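Local atomic coordinates of D-alanyl-D-alanine carboxypeptidase (Penicillin binding protein) family protein (Francisella tularensis subsp. tularensis, PDB entry 6OSU), a protein that probably removes the C-terminal D-alanine from peptidoglycan precursor peptides as a penicillin-binding serine carboxypeptidase of the S11 family. Residues P30-D44 against E316-N330. Sequence-based numbering, arbitrary orientation.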
# COMPACT_ATOMS: atom_id res chain seq x y z
N PRO A 30 -7.83 -21.33 0.54
CA PRO A 30 -7.42 -20.51 1.68
C PRO A 30 -8.61 -20.25 2.61
O PRO A 30 -9.70 -19.91 2.16
CB PRO A 30 -6.92 -19.22 1.03
CG PRO A 30 -6.59 -19.60 -0.38
CD PRO A 30 -7.58 -20.67 -0.75
N ALA A 31 -8.38 -20.43 3.91
CA ALA A 31 -9.45 -20.26 4.88
C ALA A 31 -9.76 -18.78 5.09
O ALA A 31 -8.86 -17.93 5.05
CB ALA A 31 -9.07 -20.92 6.21
N ASN A 32 -11.03 -18.47 5.29
CA ASN A 32 -11.45 -17.10 5.54
C ASN A 32 -10.93 -16.66 6.90
O ASN A 32 -11.36 -17.17 7.94
CB ASN A 32 -12.97 -16.97 5.46
CG ASN A 32 -13.42 -16.23 4.22
OD1 ASN A 32 -12.80 -16.32 3.16
ND2 ASN A 32 -14.50 -15.46 4.35
N ILE A 33 -10.00 -15.70 6.90
CA ILE A 33 -9.36 -15.25 8.13
C ILE A 33 -10.37 -14.55 9.02
O ILE A 33 -11.35 -13.95 8.56
CB ILE A 33 -8.17 -14.34 7.79
CG1 ILE A 33 -7.24 -14.16 8.99
CG2 ILE A 33 -8.65 -12.99 7.27
CD1 ILE A 33 -6.19 -15.24 9.11
N GLU A 34 -10.15 -14.64 10.34
CA GLU A 34 -11.02 -14.01 11.32
C GLU A 34 -10.19 -13.15 12.26
O GLU A 34 -9.29 -13.65 12.94
CB GLU A 34 -11.80 -15.06 12.13
CG GLU A 34 -13.12 -15.48 11.51
CD GLU A 34 -14.07 -16.09 12.53
OE1 GLU A 34 -14.01 -15.69 13.72
OE2 GLU A 34 -14.87 -16.97 12.16
N LEU A 35 -10.50 -11.86 12.29
CA LEU A 35 -9.99 -10.92 13.27
C LEU A 35 -11.17 -10.24 13.94
O LEU A 35 -12.30 -10.30 13.46
CB LEU A 35 -9.07 -9.87 12.62
CG LEU A 35 -8.13 -10.32 11.50
CD1 LEU A 35 -7.42 -9.12 10.91
CD2 LEU A 35 -7.13 -11.35 11.98
N ASP A 36 -10.91 -9.58 15.07
CA ASP A 36 -11.95 -8.80 15.73
C ASP A 36 -11.86 -7.32 15.38
O ASP A 36 -12.53 -6.50 16.02
CB ASP A 36 -11.90 -9.01 17.25
CG ASP A 36 -10.57 -8.65 17.87
OD1 ASP A 36 -9.87 -7.76 17.35
OD2 ASP A 36 -10.22 -9.27 18.90
N ALA A 37 -11.04 -6.96 14.40
CA ALA A 37 -11.07 -5.60 13.88
C ALA A 37 -12.40 -5.36 13.18
O ALA A 37 -12.88 -6.22 12.43
CB ALA A 37 -9.92 -5.36 12.91
N PRO A 38 -13.04 -4.21 13.41
CA PRO A 38 -14.30 -3.91 12.72
C PRO A 38 -14.17 -3.82 11.20
O PRO A 38 -15.18 -3.95 10.50
CB PRO A 38 -14.74 -2.57 13.32
CG PRO A 38 -13.51 -2.02 13.99
CD PRO A 38 -12.71 -3.20 14.43
N ALA A 39 -12.97 -3.60 10.67
CA ALA A 39 -12.79 -3.51 9.22
C ALA A 39 -11.34 -3.77 8.86
O ALA A 39 -10.43 -3.42 9.61
CB ALA A 39 -13.22 -2.13 8.70
N TRP A 40 -11.14 -4.40 7.70
CA TRP A 40 -9.79 -4.60 7.17
C TRP A 40 -9.88 -4.93 5.69
O TRP A 40 -10.94 -5.27 5.17
CB TRP A 40 -9.04 -5.72 7.91
CG TRP A 40 -9.47 -7.12 7.54
CD1 TRP A 40 -9.12 -7.80 6.41
CD2 TRP A 40 -10.29 -8.00 8.31
NE1 TRP A 40 -9.70 -9.05 6.42
CE2 TRP A 40 -10.42 -9.20 7.58
CE3 TRP A 40 -10.94 -7.89 9.54
CZ2 TRP A 40 -11.16 -10.28 8.04
CZ3 TRP A 40 -11.68 -8.97 9.99
CH2 TRP A 40 -11.79 -10.14 9.24
N VAL A 41 -8.73 -4.83 5.03
CA VAL A 41 -8.59 -5.23 3.63
C VAL A 41 -7.13 -5.59 3.38
O VAL A 41 -6.22 -4.97 3.94
CB VAL A 41 -9.07 -4.13 2.66
CG1 VAL A 41 -8.12 -2.95 2.67
CG2 VAL A 41 -9.24 -4.69 1.25
N THR A 42 -6.91 -6.60 2.55
CA THR A 42 -5.58 -6.98 2.09
C THR A 42 -5.60 -7.03 0.57
O THR A 42 -6.44 -7.73 -0.01
CB THR A 42 -5.14 -8.33 2.67
OG1 THR A 42 -5.28 -8.32 4.09
CG2 THR A 42 -3.67 -8.61 2.31
N MET A 43 -4.68 -6.30 -0.05
CA MET A 43 -4.67 -6.14 -1.50
C MET A 43 -3.27 -6.39 -2.04
O MET A 43 -2.28 -5.97 -1.43
CB MET A 43 -5.15 -4.73 -1.89
CG MET A 43 -4.83 -4.32 -3.31
SD MET A 43 -5.24 -2.59 -3.63
CE MET A 43 -7.02 -2.62 -3.41
N ASP A 44 -3.19 -7.09 -3.17
CA ASP A 44 -1.92 -7.26 -3.86
C ASP A 44 -1.59 -6.00 -4.65
O ASP A 44 -2.46 -5.37 -5.26
CB ASP A 44 -1.96 -8.47 -4.79
CG ASP A 44 -0.69 -8.63 -5.61
OD1 ASP A 44 -0.64 -8.10 -6.74
OD2 ASP A 44 0.27 -9.25 -5.10
N GLU A 316 -2.91 -8.16 14.37
CA GLU A 316 -3.86 -8.53 13.32
C GLU A 316 -3.36 -8.13 11.94
O GLU A 316 -3.66 -8.81 10.95
CB GLU A 316 -5.22 -7.91 13.63
CG GLU A 316 -5.83 -8.42 14.93
CD GLU A 316 -7.12 -7.71 15.30
OE1 GLU A 316 -7.91 -7.40 14.39
OE2 GLU A 316 -7.33 -7.46 16.50
N SER A 317 -2.60 -7.03 11.84
CA SER A 317 -2.01 -6.67 10.55
C SER A 317 -0.97 -7.69 10.12
O SER A 317 -0.91 -8.07 8.94
CB SER A 317 -1.40 -5.28 10.62
OG SER A 317 -2.40 -4.29 10.76
N ALA A 318 -0.13 -8.14 11.05
CA ALA A 318 0.89 -9.13 10.71
C ALA A 318 0.25 -10.44 10.26
O ALA A 318 0.75 -11.10 9.34
CB ALA A 318 1.82 -9.37 11.89
N LYS A 319 -0.87 -10.82 10.88
CA LYS A 319 -1.58 -12.02 10.47
C LYS A 319 -2.05 -11.91 9.02
O LYS A 319 -1.93 -12.87 8.25
CB LYS A 319 -2.76 -12.29 11.41
CG LYS A 319 -3.74 -13.33 10.89
CD LYS A 319 -3.83 -14.53 11.81
CE LYS A 319 -4.98 -14.40 12.79
NZ LYS A 319 -5.01 -15.51 13.77
N LEU A 320 -2.58 -10.75 8.64
CA LEU A 320 -3.06 -10.57 7.27
C LEU A 320 -1.90 -10.61 6.27
O LEU A 320 -1.98 -11.28 5.24
CB LEU A 320 -3.82 -9.25 7.14
CG LEU A 320 -5.14 -9.13 7.90
CD1 LEU A 320 -5.70 -7.73 7.74
CD2 LEU A 320 -6.15 -10.16 7.42
N LEU A 321 -0.82 -9.87 6.56
CA LEU A 321 0.31 -9.84 5.64
C LEU A 321 0.96 -11.21 5.50
O LEU A 321 1.32 -11.63 4.39
CB LEU A 321 1.34 -8.81 6.10
CG LEU A 321 0.90 -7.35 6.03
CD1 LEU A 321 1.94 -6.45 6.67
CD2 LEU A 321 0.65 -6.94 4.58
N ARG A 322 1.11 -11.93 6.62
CA ARG A 322 1.69 -13.27 6.56
C ARG A 322 0.79 -14.23 5.80
O ARG A 322 1.27 -15.08 5.03
CB ARG A 322 1.94 -13.78 7.98
CG ARG A 322 2.61 -15.14 8.06
CD ARG A 322 2.60 -15.66 9.49
NE ARG A 322 2.52 -14.59 10.48
CZ ARG A 322 1.50 -14.41 11.32
NH1 ARG A 322 0.47 -15.24 11.30
NH2 ARG A 322 1.52 -13.40 12.18
N TYR A 323 -0.53 -14.11 5.99
CA TYR A 323 -1.48 -14.96 5.29
C TYR A 323 -1.42 -14.74 3.78
O TYR A 323 -1.41 -15.71 3.01
CB TYR A 323 -2.88 -14.70 5.84
CG TYR A 323 -4.03 -15.24 5.03
CD1 TYR A 323 -4.43 -16.57 5.14
CD2 TYR A 323 -4.75 -14.41 4.17
CE1 TYR A 323 -5.49 -17.06 4.40
CE2 TYR A 323 -5.81 -14.89 3.43
CZ TYR A 323 -6.18 -16.22 3.55
OH TYR A 323 -7.24 -16.69 2.81
N ALA A 324 -1.36 -13.48 3.35
CA ALA A 324 -1.32 -13.20 1.92
C ALA A 324 0.02 -13.61 1.30
O ALA A 324 0.05 -14.19 0.21
CB ALA A 324 -1.58 -11.71 1.67
N LEU A 325 1.13 -13.32 1.99
CA LEU A 325 2.44 -13.56 1.41
C LEU A 325 2.76 -15.05 1.30
O LEU A 325 3.55 -15.45 0.44
CB LEU A 325 3.52 -12.86 2.23
CG LEU A 325 3.59 -11.33 2.11
CD1 LEU A 325 4.36 -10.73 3.27
CD2 LEU A 325 4.23 -10.94 0.78
N SER A 326 2.17 -15.88 2.16
CA SER A 326 2.51 -17.30 2.21
C SER A 326 1.52 -18.20 1.49
O SER A 326 1.83 -19.37 1.26
CB SER A 326 2.63 -17.76 3.66
OG SER A 326 1.36 -17.75 4.29
N LYS A 327 0.34 -17.70 1.13
CA LYS A 327 -0.67 -18.55 0.50
C LYS A 327 -1.06 -18.11 -0.90
O LYS A 327 -1.84 -18.81 -1.56
CB LYS A 327 -1.93 -18.62 1.38
CG LYS A 327 -1.63 -19.09 2.79
CD LYS A 327 -2.77 -19.90 3.37
CE LYS A 327 -2.24 -20.86 4.44
NZ LYS A 327 -1.27 -21.83 3.86
N TYR A 328 -0.53 -16.99 -1.40
CA TYR A 328 -0.95 -16.44 -2.68
C TYR A 328 0.25 -16.25 -3.59
O TYR A 328 1.40 -16.46 -3.21
CB TYR A 328 -1.73 -15.13 -2.49
CG TYR A 328 -3.14 -15.36 -2.01
CD1 TYR A 328 -4.18 -15.49 -2.92
CD2 TYR A 328 -3.43 -15.46 -0.66
CE1 TYR A 328 -5.48 -15.70 -2.49
CE2 TYR A 328 -4.72 -15.68 -0.22
CZ TYR A 328 -5.74 -15.80 -1.14
OH TYR A 328 -7.03 -16.02 -0.71
N GLU A 329 -0.04 -15.83 -4.82
CA GLU A 329 0.92 -15.87 -5.91
C GLU A 329 0.36 -15.06 -7.08
O GLU A 329 -0.85 -15.09 -7.32
CB GLU A 329 1.17 -17.32 -6.34
CG GLU A 329 2.47 -17.58 -7.06
CD GLU A 329 2.81 -19.06 -7.08
OE1 GLU A 329 2.10 -19.83 -7.74
OE2 GLU A 329 3.79 -19.45 -6.40
N ASN A 330 1.23 -14.34 -7.77
CA ASN A 330 0.86 -13.61 -8.98
C ASN A 330 1.19 -14.47 -10.19
O ASN A 330 2.34 -14.92 -10.34
CB ASN A 330 1.57 -12.26 -9.05
CG ASN A 330 0.89 -11.20 -8.21
OD1 ASN A 330 -0.07 -11.48 -7.49
ND2 ASN A 330 1.39 -9.97 -8.28
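The W40 indole receives L320 over one face: CD2 lies 4.1 Å from the centroid of its five-membered ring and 25° off the normal, a CH-pi contact. Over the same face L35 CD1 sits 3.9 Å above the ring plane, offset toward the rim, and the indole NE1 is hydrogen-bonded to S52 OG on the adjoining strand. The rings of Y323 and Y328 meet P30 obliquely, with P30 CG 4.0 Å from Y328 CZ; Y323 OH also lies 3.0 Å from A31 O. L320 touches I33 (CD2 to I33 CG2, 3.8 Å), L35, W40 and T42, whose OG1 is hydrogen-bonded to S302 OG, while the bent K319 chain crosses I33, K319 CG 3.6 Å from I33 CD1. E316, extended beyond CG, places OE2 2.7 Å from D36 OD1, with the carboxylate planes 70° apart, and OE1 accepts a weak hydrogen bond from A37 N. Helix 316-327 lies over strand 39-44 of the penicillin-binding domain's five-stranded antiparallel sheet, axes 9.2 Å apart at -31°; the P30, I33 and L35 contacts run chain 30-37 beside it. One of the two acids probably carries a proton and donates it to the other, and K312, salt-bridged to D36 OD2, would offset remaining negative charge.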